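Local coordinates for protein alpha,alpha-trehalose-phosphate synthase (UDP-forming) (Burkholderia xenovorans, PDB 5V0T) that belongs to glycosyltransferase family 20 and has the two-domain GT-B fold, with 6-O-phosphono-alpha-D-glucopyranose and uridine-5'-diphosphate bound in this model, at residues Ile159-His164 and Asp190-Gln195; Ile13-Arg18 and Ile136-Tyr141; Phe89-Leu94 and Asp140-Pro145. All coordinates share one frame; numbering follows the deposited sequence.

Contact 1 of 3, residues Ile159-His164 and Asp190-Gln195; sequences IGFFLH and DLLGFQ
Phe161 and Gly193 lie at the middle of a parallel pairing of strands 159-162 and 191-194, whose axes approach to 4.7 Å and whose N-to-C directions differ by 16°. Phe161 is held through both backbone polar atoms, its N giving a hydrogen bond to Leu191 O (2.9 Å) and its O receiving one from Gly193 N (2.7 Å). Leu163 N continues the ladder onto Gly193 O. At the start of the pair Asp190 adds a side-chain bond to the backbone one between its N and Ile159 O: its OD2 accepts Ile159 N at 2.9 Å through the anti lone pair, and also forms a salt bridge with Arg151. At the far end Gln195 NE2 donates to His164 O (2.9 Å), which lies in the plane of the amide, while OE1 takes the backbone N of Ile239; the amide is fixed from both ends. A water joins Leu163 O to Gln195 N where the strands diverge.

Gly193 has no side chain where the Phe162 ring passes, and CD1 of that ring, swung away from its own backbone N (chi1 -174°), comes to 3.5 Å from Gly193 O. The rim of the same ring meets Gln195, CZ lying 3.4 Å from OE1, with ring and amide planes 79° apart. On the other face of the sheet Leu192 CD2 rests against Phe161 CB at 3.7 Å.

The pair forms part of the Rossmann-like sheet of one GT-B domain, its strands linked by a beta-alpha-beta crossover. The chain after strand 159-162 brings His164 into the G6P pocket, its NE2 hydrogen-bonded to His139 ND1. Strand 135-139 bonds to 159-162 through Gly160 and Phe162, and strand 230-236 pairs with 191-194; helix 146-152 packs on Ile159 and helix 454-466 on Leu191.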
# COMPACT_ATOMS: atom_id res chain seq x y z
N ILE A 159 -12.56 18.92 -4.75
CA ILE A 159 -11.97 18.03 -3.75
C ILE A 159 -12.13 16.59 -4.23
O ILE A 159 -13.26 16.11 -4.39
CB ILE A 159 -12.59 18.16 -2.35
CG1 ILE A 159 -12.77 19.62 -1.94
CG2 ILE A 159 -11.76 17.41 -1.30
CD1 ILE A 159 -13.70 19.76 -0.72
N GLY A 160 -11.02 15.89 -4.42
CA GLY A 160 -11.09 14.49 -4.77
C GLY A 160 -10.56 13.64 -3.64
O GLY A 160 -9.85 14.14 -2.76
N PHE A 161 -10.88 12.34 -3.67
CA PHE A 161 -10.39 11.38 -2.69
C PHE A 161 -9.86 10.16 -3.44
O PHE A 161 -10.48 9.70 -4.40
CB PHE A 161 -11.53 10.95 -1.74
CG PHE A 161 -11.11 9.96 -0.68
CD1 PHE A 161 -10.39 10.38 0.44
CD2 PHE A 161 -11.49 8.63 -0.76
CE1 PHE A 161 -10.04 9.49 1.43
CE2 PHE A 161 -11.14 7.73 0.24
CZ PHE A 161 -10.41 8.16 1.33
N PHE A 162 -8.73 9.63 -2.98
CA PHE A 162 -8.24 8.34 -3.46
C PHE A 162 -8.01 7.44 -2.26
O PHE A 162 -7.30 7.81 -1.33
CB PHE A 162 -6.95 8.48 -4.28
CG PHE A 162 -6.50 7.17 -4.91
CD1 PHE A 162 -7.09 6.70 -6.07
CD2 PHE A 162 -5.51 6.40 -4.31
CE1 PHE A 162 -6.69 5.50 -6.63
CE2 PHE A 162 -5.10 5.20 -4.87
CZ PHE A 162 -5.70 4.75 -6.04
N LEU A 163 -8.63 6.25 -2.30
CA LEU A 163 -8.43 5.20 -1.30
C LEU A 163 -7.31 4.27 -1.75
O LEU A 163 -7.40 3.63 -2.82
CB LEU A 163 -9.72 4.41 -1.08
CG LEU A 163 -9.72 3.38 0.06
CD1 LEU A 163 -9.57 4.06 1.41
CD2 LEU A 163 -10.99 2.52 0.01
N HIS A 164 -6.24 4.18 -0.95
CA HIS A 164 -5.10 3.35 -1.32
C HIS A 164 -5.31 1.89 -0.93
O HIS A 164 -4.73 1.00 -1.55
CB HIS A 164 -3.80 3.87 -0.67
CG HIS A 164 -3.32 5.17 -1.25
ND1 HIS A 164 -2.17 5.26 -2.01
CD2 HIS A 164 -3.85 6.41 -1.23
CE1 HIS A 164 -2.02 6.51 -2.42
NE2 HIS A 164 -3.02 7.22 -1.96
N ASP A 190 -15.99 15.51 -4.67
CA ASP A 190 -16.41 15.64 -6.07
C ASP A 190 -16.12 14.37 -6.86
O ASP A 190 -16.89 14.01 -7.76
CB ASP A 190 -15.71 16.84 -6.71
CG ASP A 190 -16.13 18.14 -6.09
OD1 ASP A 190 -17.36 18.37 -6.02
OD2 ASP A 190 -15.27 18.91 -5.64
N LEU A 191 -15.03 13.68 -6.53
CA LEU A 191 -14.59 12.50 -7.26
C LEU A 191 -13.98 11.52 -6.28
O LEU A 191 -13.16 11.91 -5.45
CB LEU A 191 -13.55 12.87 -8.33
CG LEU A 191 -12.87 11.70 -9.04
CD1 LEU A 191 -13.89 10.91 -9.84
CD2 LEU A 191 -11.71 12.19 -9.94
N LEU A 192 -14.38 10.25 -6.37
CA LEU A 192 -13.80 9.17 -5.58
C LEU A 192 -12.98 8.27 -6.49
O LEU A 192 -13.45 7.89 -7.56
CB LEU A 192 -14.89 8.34 -4.88
CG LEU A 192 -15.77 9.07 -3.87
CD1 LEU A 192 -16.77 8.09 -3.27
CD2 LEU A 192 -14.89 9.67 -2.78
N GLY A 193 -11.77 7.95 -6.06
CA GLY A 193 -10.89 7.06 -6.79
C GLY A 193 -10.56 5.85 -5.94
O GLY A 193 -10.23 5.98 -4.76
N PHE A 194 -10.69 4.67 -6.53
CA PHE A 194 -10.31 3.42 -5.88
C PHE A 194 -9.19 2.77 -6.69
O PHE A 194 -8.90 3.18 -7.82
CB PHE A 194 -11.53 2.49 -5.74
CG PHE A 194 -12.71 3.13 -5.03
CD1 PHE A 194 -12.74 3.20 -3.64
CD2 PHE A 194 -13.76 3.68 -5.75
CE1 PHE A 194 -13.80 3.81 -2.99
CE2 PHE A 194 -14.84 4.28 -5.10
CZ PHE A 194 -14.85 4.34 -3.72
N GLN A 195 -8.54 1.76 -6.10
CA GLN A 195 -7.39 1.15 -6.78
C GLN A 195 -7.83 0.34 -8.00
O GLN A 195 -7.23 0.46 -9.07
CB GLN A 195 -6.61 0.26 -5.80
CG GLN A 195 -5.89 1.02 -4.69
CD GLN A 195 -4.51 1.51 -5.13
OE1 GLN A 195 -4.25 1.70 -6.32
NE2 GLN A 195 -3.62 1.70 -4.16
O HOH W 1 -9.16 1.44 -3.31

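Contact 2 of 3, residues Ile13-Arg18 and Ile136-Tyr141; sequences IIVSNR and IWVHDY. With G6P (6-O-phosphono-alpha-D-glucopyranose), chain J.
Val15 is gripped by strand 136-139 through both of its backbone polar atoms: its N donates to Trp137 O (2.9 Å), and its O accepts His139 N (2.7 Å). Trp137 N to Ile13 O completes the parallel ladder, and past its end a water bridges Asn17 N and His139 O. Beyond the strands both segments turn to the bound G6P. Arg18 meets the phosphate with one edge of its guanidinium, NE donating to O3P and NH2 to O1P of G6P, each at 2.9 Å, and the phosphorus lies in the guanidinium plane; bends at chi2 and chi3 (65° and 75°) fold the chain back to this position. Asp140 OD2 accepts the G6P hydroxyls O3 and O2, both at 2.6 Å, while OD1 takes the backbone N of His164, so the carboxylate is anchored on both oxygens.

The apolar packing follows the faces of the sheet. Ile14 lies alongside Trp137, its CD1 3.9 Å from Trp137 CE3 and 3.5 Å from NE2 of His139. The His139 imidazole places NE2 over the centre of the indole, and its ND1 is hydrogen-bonded to His164. On the other face Val15 CG2 meets Ile136 CG2 at 4.1 Å.

Chemically, the strands are bonded along their backbones and packed mostly through apolar side chains, and their C-terminal ends carry two different grips on one ligand, a cationic one for its phosphate and an acidic one for its hydroxyls.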
# COMPACT_ATOMS: atom_id res chain seq x y z
N ILE A 13 -3.02 20.53 -4.17
CA ILE A 13 -2.84 20.34 -2.74
C ILE A 13 -3.07 18.86 -2.45
O ILE A 13 -4.19 18.37 -2.57
CB ILE A 13 -3.82 21.19 -1.92
CG1 ILE A 13 -3.87 22.64 -2.41
CG2 ILE A 13 -3.49 21.05 -0.44
CD1 ILE A 13 -2.63 23.47 -2.13
N ILE A 14 -2.02 18.16 -2.06
CA ILE A 14 -2.13 16.78 -1.58
C ILE A 14 -2.37 16.81 -0.07
O ILE A 14 -1.68 17.52 0.67
CB ILE A 14 -0.87 15.98 -1.91
CG1 ILE A 14 -0.72 15.79 -3.42
CG2 ILE A 14 -0.90 14.64 -1.17
CD1 ILE A 14 -1.72 14.82 -4.02
N VAL A 15 -3.35 16.02 0.39
CA VAL A 15 -3.65 15.85 1.81
C VAL A 15 -3.59 14.36 2.14
O VAL A 15 -4.30 13.56 1.52
CB VAL A 15 -5.04 16.41 2.16
CG1 VAL A 15 -5.31 16.25 3.67
CG2 VAL A 15 -5.17 17.88 1.73
N SER A 16 -2.77 14.00 3.12
CA SER A 16 -2.71 12.62 3.60
C SER A 16 -2.30 12.65 5.06
O SER A 16 -1.83 13.66 5.57
CB SER A 16 -1.71 11.77 2.80
OG SER A 16 -0.39 12.33 2.95
N ASN A 17 -2.48 11.52 5.74
CA ASN A 17 -1.97 11.46 7.10
C ASN A 17 -0.45 11.37 7.09
O ASN A 17 0.25 12.25 7.60
CB ASN A 17 -2.55 10.25 7.85
CG ASN A 17 -2.18 10.27 9.32
OD1 ASN A 17 -2.53 11.20 10.05
ND2 ASN A 17 -1.42 9.26 9.75
N ARG A 18 0.08 10.30 6.50
CA ARG A 18 1.52 10.10 6.41
C ARG A 18 2.10 10.97 5.30
O ARG A 18 1.58 10.98 4.18
CB ARG A 18 1.83 8.62 6.13
CG ARG A 18 3.35 8.33 6.03
CD ARG A 18 4.03 8.57 7.37
NE ARG A 18 3.75 7.51 8.34
CZ ARG A 18 4.07 7.58 9.62
NH1 ARG A 18 4.65 8.68 10.11
NH2 ARG A 18 3.81 6.56 10.44
N ILE A 136 -7.81 20.18 -4.51
CA ILE A 136 -7.50 19.44 -3.29
C ILE A 136 -7.69 17.95 -3.54
O ILE A 136 -8.78 17.52 -3.95
CB ILE A 136 -8.37 19.92 -2.12
CG1 ILE A 136 -8.18 21.42 -1.87
CG2 ILE A 136 -8.06 19.12 -0.86
CD1 ILE A 136 -9.18 22.01 -0.89
N TRP A 137 -6.65 17.17 -3.25
CA TRP A 137 -6.69 15.72 -3.45
C TRP A 137 -6.33 15.04 -2.14
O TRP A 137 -5.16 15.06 -1.72
CB TRP A 137 -5.73 15.31 -4.58
CG TRP A 137 -5.86 13.84 -4.98
CD1 TRP A 137 -6.74 12.92 -4.47
CD2 TRP A 137 -5.10 13.16 -5.98
NE1 TRP A 137 -6.56 11.70 -5.08
CE2 TRP A 137 -5.56 11.82 -6.01
CE3 TRP A 137 -4.07 13.54 -6.85
CZ2 TRP A 137 -5.04 10.87 -6.88
CZ3 TRP A 137 -3.54 12.59 -7.71
CH2 TRP A 137 -4.02 11.27 -7.72
N VAL A 138 -7.33 14.45 -1.49
CA VAL A 138 -7.19 13.79 -0.20
C VAL A 138 -6.90 12.31 -0.42
O VAL A 138 -7.53 11.67 -1.27
CB VAL A 138 -8.47 13.99 0.63
CG1 VAL A 138 -8.33 13.36 1.98
CG2 VAL A 138 -8.77 15.47 0.74
N HIS A 139 -5.97 11.75 0.37
CA HIS A 139 -5.53 10.36 0.23
C HIS A 139 -5.78 9.55 1.50
O HIS A 139 -5.24 9.88 2.56
CB HIS A 139 -4.05 10.29 -0.16
CG HIS A 139 -3.79 10.77 -1.55
ND1 HIS A 139 -3.55 9.90 -2.60
CD2 HIS A 139 -3.81 12.01 -2.09
CE1 HIS A 139 -3.40 10.59 -3.72
NE2 HIS A 139 -3.55 11.88 -3.44
N ASP A 140 -6.60 8.50 1.36
CA ASP A 140 -6.64 7.28 2.19
C ASP A 140 -7.56 7.35 3.40
O ASP A 140 -8.16 8.39 3.70
CB ASP A 140 -5.24 6.85 2.64
CG ASP A 140 -5.01 5.35 2.42
OD1 ASP A 140 -5.93 4.72 1.86
OD2 ASP A 140 -3.94 4.81 2.77
N TYR A 141 -7.69 6.21 4.08
CA TYR A 141 -8.82 5.94 4.96
C TYR A 141 -8.86 6.83 6.20
O TYR A 141 -9.93 6.97 6.80
CB TYR A 141 -8.77 4.47 5.38
CG TYR A 141 -7.44 4.06 5.99
CD1 TYR A 141 -6.34 3.73 5.20
CD2 TYR A 141 -7.31 3.97 7.37
CE1 TYR A 141 -5.14 3.35 5.77
CE2 TYR A 141 -6.12 3.58 7.94
CZ TYR A 141 -5.04 3.27 7.15
OH TYR A 141 -3.87 2.86 7.76
C1 G6P J . -0.31 1.89 3.76
C2 G6P J . -1.42 2.92 3.88
C3 G6P J . -0.82 4.33 4.02
C4 G6P J . 0.16 4.35 5.19
C5 G6P J . 1.21 3.25 5.00
C6 G6P J . 2.23 3.28 6.14
O1 G6P J . 0.41 2.19 2.57
O2 G6P J . -2.29 2.83 2.74
O3 G6P J . -1.90 5.24 4.27
O4 G6P J . 0.82 5.63 5.25
O5 G6P J . 0.57 1.97 4.89
O6 G6P J . 1.56 3.17 7.40
P G6P J . 1.76 4.32 8.51
O1P G6P J . 3.16 4.16 9.04
O2P G6P J . 0.67 4.06 9.51
O3P G6P J . 1.58 5.62 7.76
O HOH W 2 -3.88 9.14 4.84

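Contact 3 of 3, residues Phe89-Leu94 and Asp140-Pro145; sequences FSNATL and DYHLIP. With G6P (6-O-phosphono-alpha-D-glucopyranose), chain J.
Tyr141, Leu94 and Ser90 carry most of this contact between helix 79-98 and the loop after strand 135-139. The ring of Tyr141, set between its backbone N and carbonyl carbon (chi1 54°), lies against the helix: CD2 touches Leu94 CB at 4.0 Å and CE2 approaches Ser90 O at 3.5 Å. At the far end its OH stands 2.8 Å from Asn91 OD1, which comes in at the ring edge, near its plane, with the amide turned 57° from the ring.

Leu94 reaches the backbone of the tyrosine, its CD1 3.3 Å from Tyr141 O and 4.2 Å from Ile144 CD1. It lies in a wider pi-type turn, where Phe89 O accepts both Leu94 N and Thr93 N. Ser90 faces the neighbouring histidine, OG lying 3.6 Å from His142 CD2, although its hydrogen bond goes to Tyr85 O within the helix. His142 in turn puts CE1 over one face of the tyrosine ring, toward its rim, and G6P O3 lies at the edge of the His142 ring, near its plane.

A water gathers the polar ends: it accepts from Asn91 ND2, donates to Tyr141 OH and to O2P of G6P (2.7 Å), and lies 2.8 Å from His142 NE2. Helix and loop thus wall the G6P pocket at the C-terminal ends of parallel strands, facing the interdomain cleft, the usual ligand site of the GT-B fold.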
# COMPACT_ATOMS: atom_id res chain seq x y z
N PHE A 89 -9.57 4.73 15.62
CA PHE A 89 -10.51 4.40 14.56
C PHE A 89 -9.80 4.03 13.26
O PHE A 89 -10.19 3.05 12.61
CB PHE A 89 -11.48 5.55 14.32
CG PHE A 89 -12.66 5.15 13.49
CD1 PHE A 89 -13.67 4.35 14.05
CD2 PHE A 89 -12.78 5.56 12.17
CE1 PHE A 89 -14.76 3.95 13.29
CE2 PHE A 89 -13.87 5.19 11.42
CZ PHE A 89 -14.87 4.37 11.97
N SER A 90 -8.76 4.77 12.87
CA SER A 90 -8.11 4.48 11.59
C SER A 90 -7.51 3.07 11.58
O SER A 90 -7.81 2.26 10.70
CB SER A 90 -7.04 5.52 11.26
OG SER A 90 -7.63 6.79 11.00
N ASN A 91 -6.67 2.76 12.56
CA ASN A 91 -5.91 1.51 12.46
C ASN A 91 -6.45 0.37 13.30
O ASN A 91 -6.02 -0.77 13.10
CB ASN A 91 -4.45 1.79 12.78
CG ASN A 91 -3.79 2.56 11.66
OD1 ASN A 91 -4.22 2.44 10.52
ND2 ASN A 91 -2.77 3.35 11.96
N ALA A 92 -7.37 0.62 14.23
CA ALA A 92 -7.99 -0.48 14.96
C ALA A 92 -9.38 -0.82 14.43
O ALA A 92 -9.89 -1.92 14.71
CB ALA A 92 -8.08 -0.18 16.46
N THR A 93 -9.99 0.07 13.66
CA THR A 93 -11.28 -0.21 13.04
C THR A 93 -11.17 -0.32 11.53
O THR A 93 -11.46 -1.39 10.97
CB THR A 93 -12.31 0.86 13.42
OG1 THR A 93 -12.48 0.88 14.84
CG2 THR A 93 -13.65 0.57 12.74
N LEU A 94 -10.76 0.76 10.85
CA LEU A 94 -10.83 0.81 9.40
C LEU A 94 -9.84 -0.14 8.75
O LEU A 94 -10.20 -0.90 7.84
CB LEU A 94 -10.60 2.24 8.89
CG LEU A 94 -11.71 3.24 9.22
CD1 LEU A 94 -11.42 4.66 8.65
CD2 LEU A 94 -13.06 2.72 8.75
N ASP A 140 -6.60 8.50 1.36
CA ASP A 140 -6.64 7.28 2.19
C ASP A 140 -7.56 7.35 3.40
O ASP A 140 -8.16 8.39 3.70
CB ASP A 140 -5.24 6.85 2.64
CG ASP A 140 -5.01 5.35 2.42
OD1 ASP A 140 -5.93 4.72 1.86
OD2 ASP A 140 -3.94 4.81 2.77
N TYR A 141 -7.69 6.21 4.08
CA TYR A 141 -8.82 5.94 4.96
C TYR A 141 -8.86 6.83 6.20
O TYR A 141 -9.93 6.97 6.80
CB TYR A 141 -8.77 4.47 5.38
CG TYR A 141 -7.44 4.06 5.99
CD1 TYR A 141 -6.34 3.73 5.20
CD2 TYR A 141 -7.31 3.97 7.37
CE1 TYR A 141 -5.14 3.35 5.77
CE2 TYR A 141 -6.12 3.58 7.94
CZ TYR A 141 -5.04 3.27 7.15
OH TYR A 141 -3.87 2.86 7.76
N HIS A 142 -7.73 7.41 6.62
CA HIS A 142 -7.73 8.31 7.78
C HIS A 142 -8.62 9.51 7.55
O HIS A 142 -9.10 10.13 8.52
CB HIS A 142 -6.32 8.81 8.09
CG HIS A 142 -5.27 7.76 8.01
ND1 HIS A 142 -4.76 7.31 6.80
CD2 HIS A 142 -4.61 7.07 8.97
CE1 HIS A 142 -3.85 6.37 7.03
NE2 HIS A 142 -3.74 6.22 8.34
N LEU A 143 -8.83 9.89 6.30
CA LEU A 143 -9.33 11.22 5.96
C LEU A 143 -10.65 11.15 5.19
O LEU A 143 -11.00 12.08 4.46
CB LEU A 143 -8.26 11.99 5.18
CG LEU A 143 -6.98 12.21 6.00
CD1 LEU A 143 -5.86 12.75 5.14
CD2 LEU A 143 -7.26 13.16 7.17
N ILE A 144 -11.41 10.07 5.37
CA ILE A 144 -12.74 9.93 4.76
C ILE A 144 -13.65 11.12 5.06
O ILE A 144 -14.36 11.57 4.14
CB ILE A 144 -13.38 8.60 5.18
CG1 ILE A 144 -12.67 7.43 4.47
CG2 ILE A 144 -14.91 8.59 4.88
CD1 ILE A 144 -13.00 6.03 5.05
N PRO A 145 -13.69 11.68 6.28
CA PRO A 145 -14.58 12.84 6.54
C PRO A 145 -14.06 14.19 6.06
O PRO A 145 -14.71 15.19 6.35
CB PRO A 145 -14.69 12.85 8.08
CG PRO A 145 -14.17 11.49 8.54
CD PRO A 145 -13.12 11.15 7.53
C1 G6P J . -0.31 1.89 3.76
C2 G6P J . -1.42 2.92 3.88
C3 G6P J . -0.82 4.33 4.02
C4 G6P J . 0.16 4.35 5.19
C5 G6P J . 1.21 3.25 5.00
C6 G6P J . 2.23 3.28 6.14
O1 G6P J . 0.41 2.19 2.57
O2 G6P J . -2.29 2.83 2.74
O3 G6P J . -1.90 5.24 4.27
O4 G6P J . 0.82 5.63 5.25
O5 G6P J . 0.57 1.97 4.89
O6 G6P J . 1.56 3.17 7.40
P G6P J . 1.76 4.32 8.51
O1P G6P J . 3.16 4.16 9.04
O2P G6P J . 0.67 4.06 9.51
O3P G6P J . 1.58 5.62 7.76
O HOH W 3 -2.00 4.23 9.16

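From the N terminus, segment 13-18 is separated by 117 residues, helix 79-98 among them, from segment 136-141, where contact 2 closes. Contact 3 opens at 89-94 within that excursion and closes on 140-145, which overlaps the end of contact 2 at Asp140 and Tyr141, so the two loops cross. Leu143 packs against Val138 and Ser16, pressing the loop onto the sheet. Contact 1 follows in series, bringing 190-195 back to 159-164. Its first strand sits beside 135-139, with Gly160 N bonded to Ile136 O, so contacts 1 and 2 line up four successive strands of one sheet, while contact 3 fastens a helix to the ligand-binding C-terminal ends of its strands.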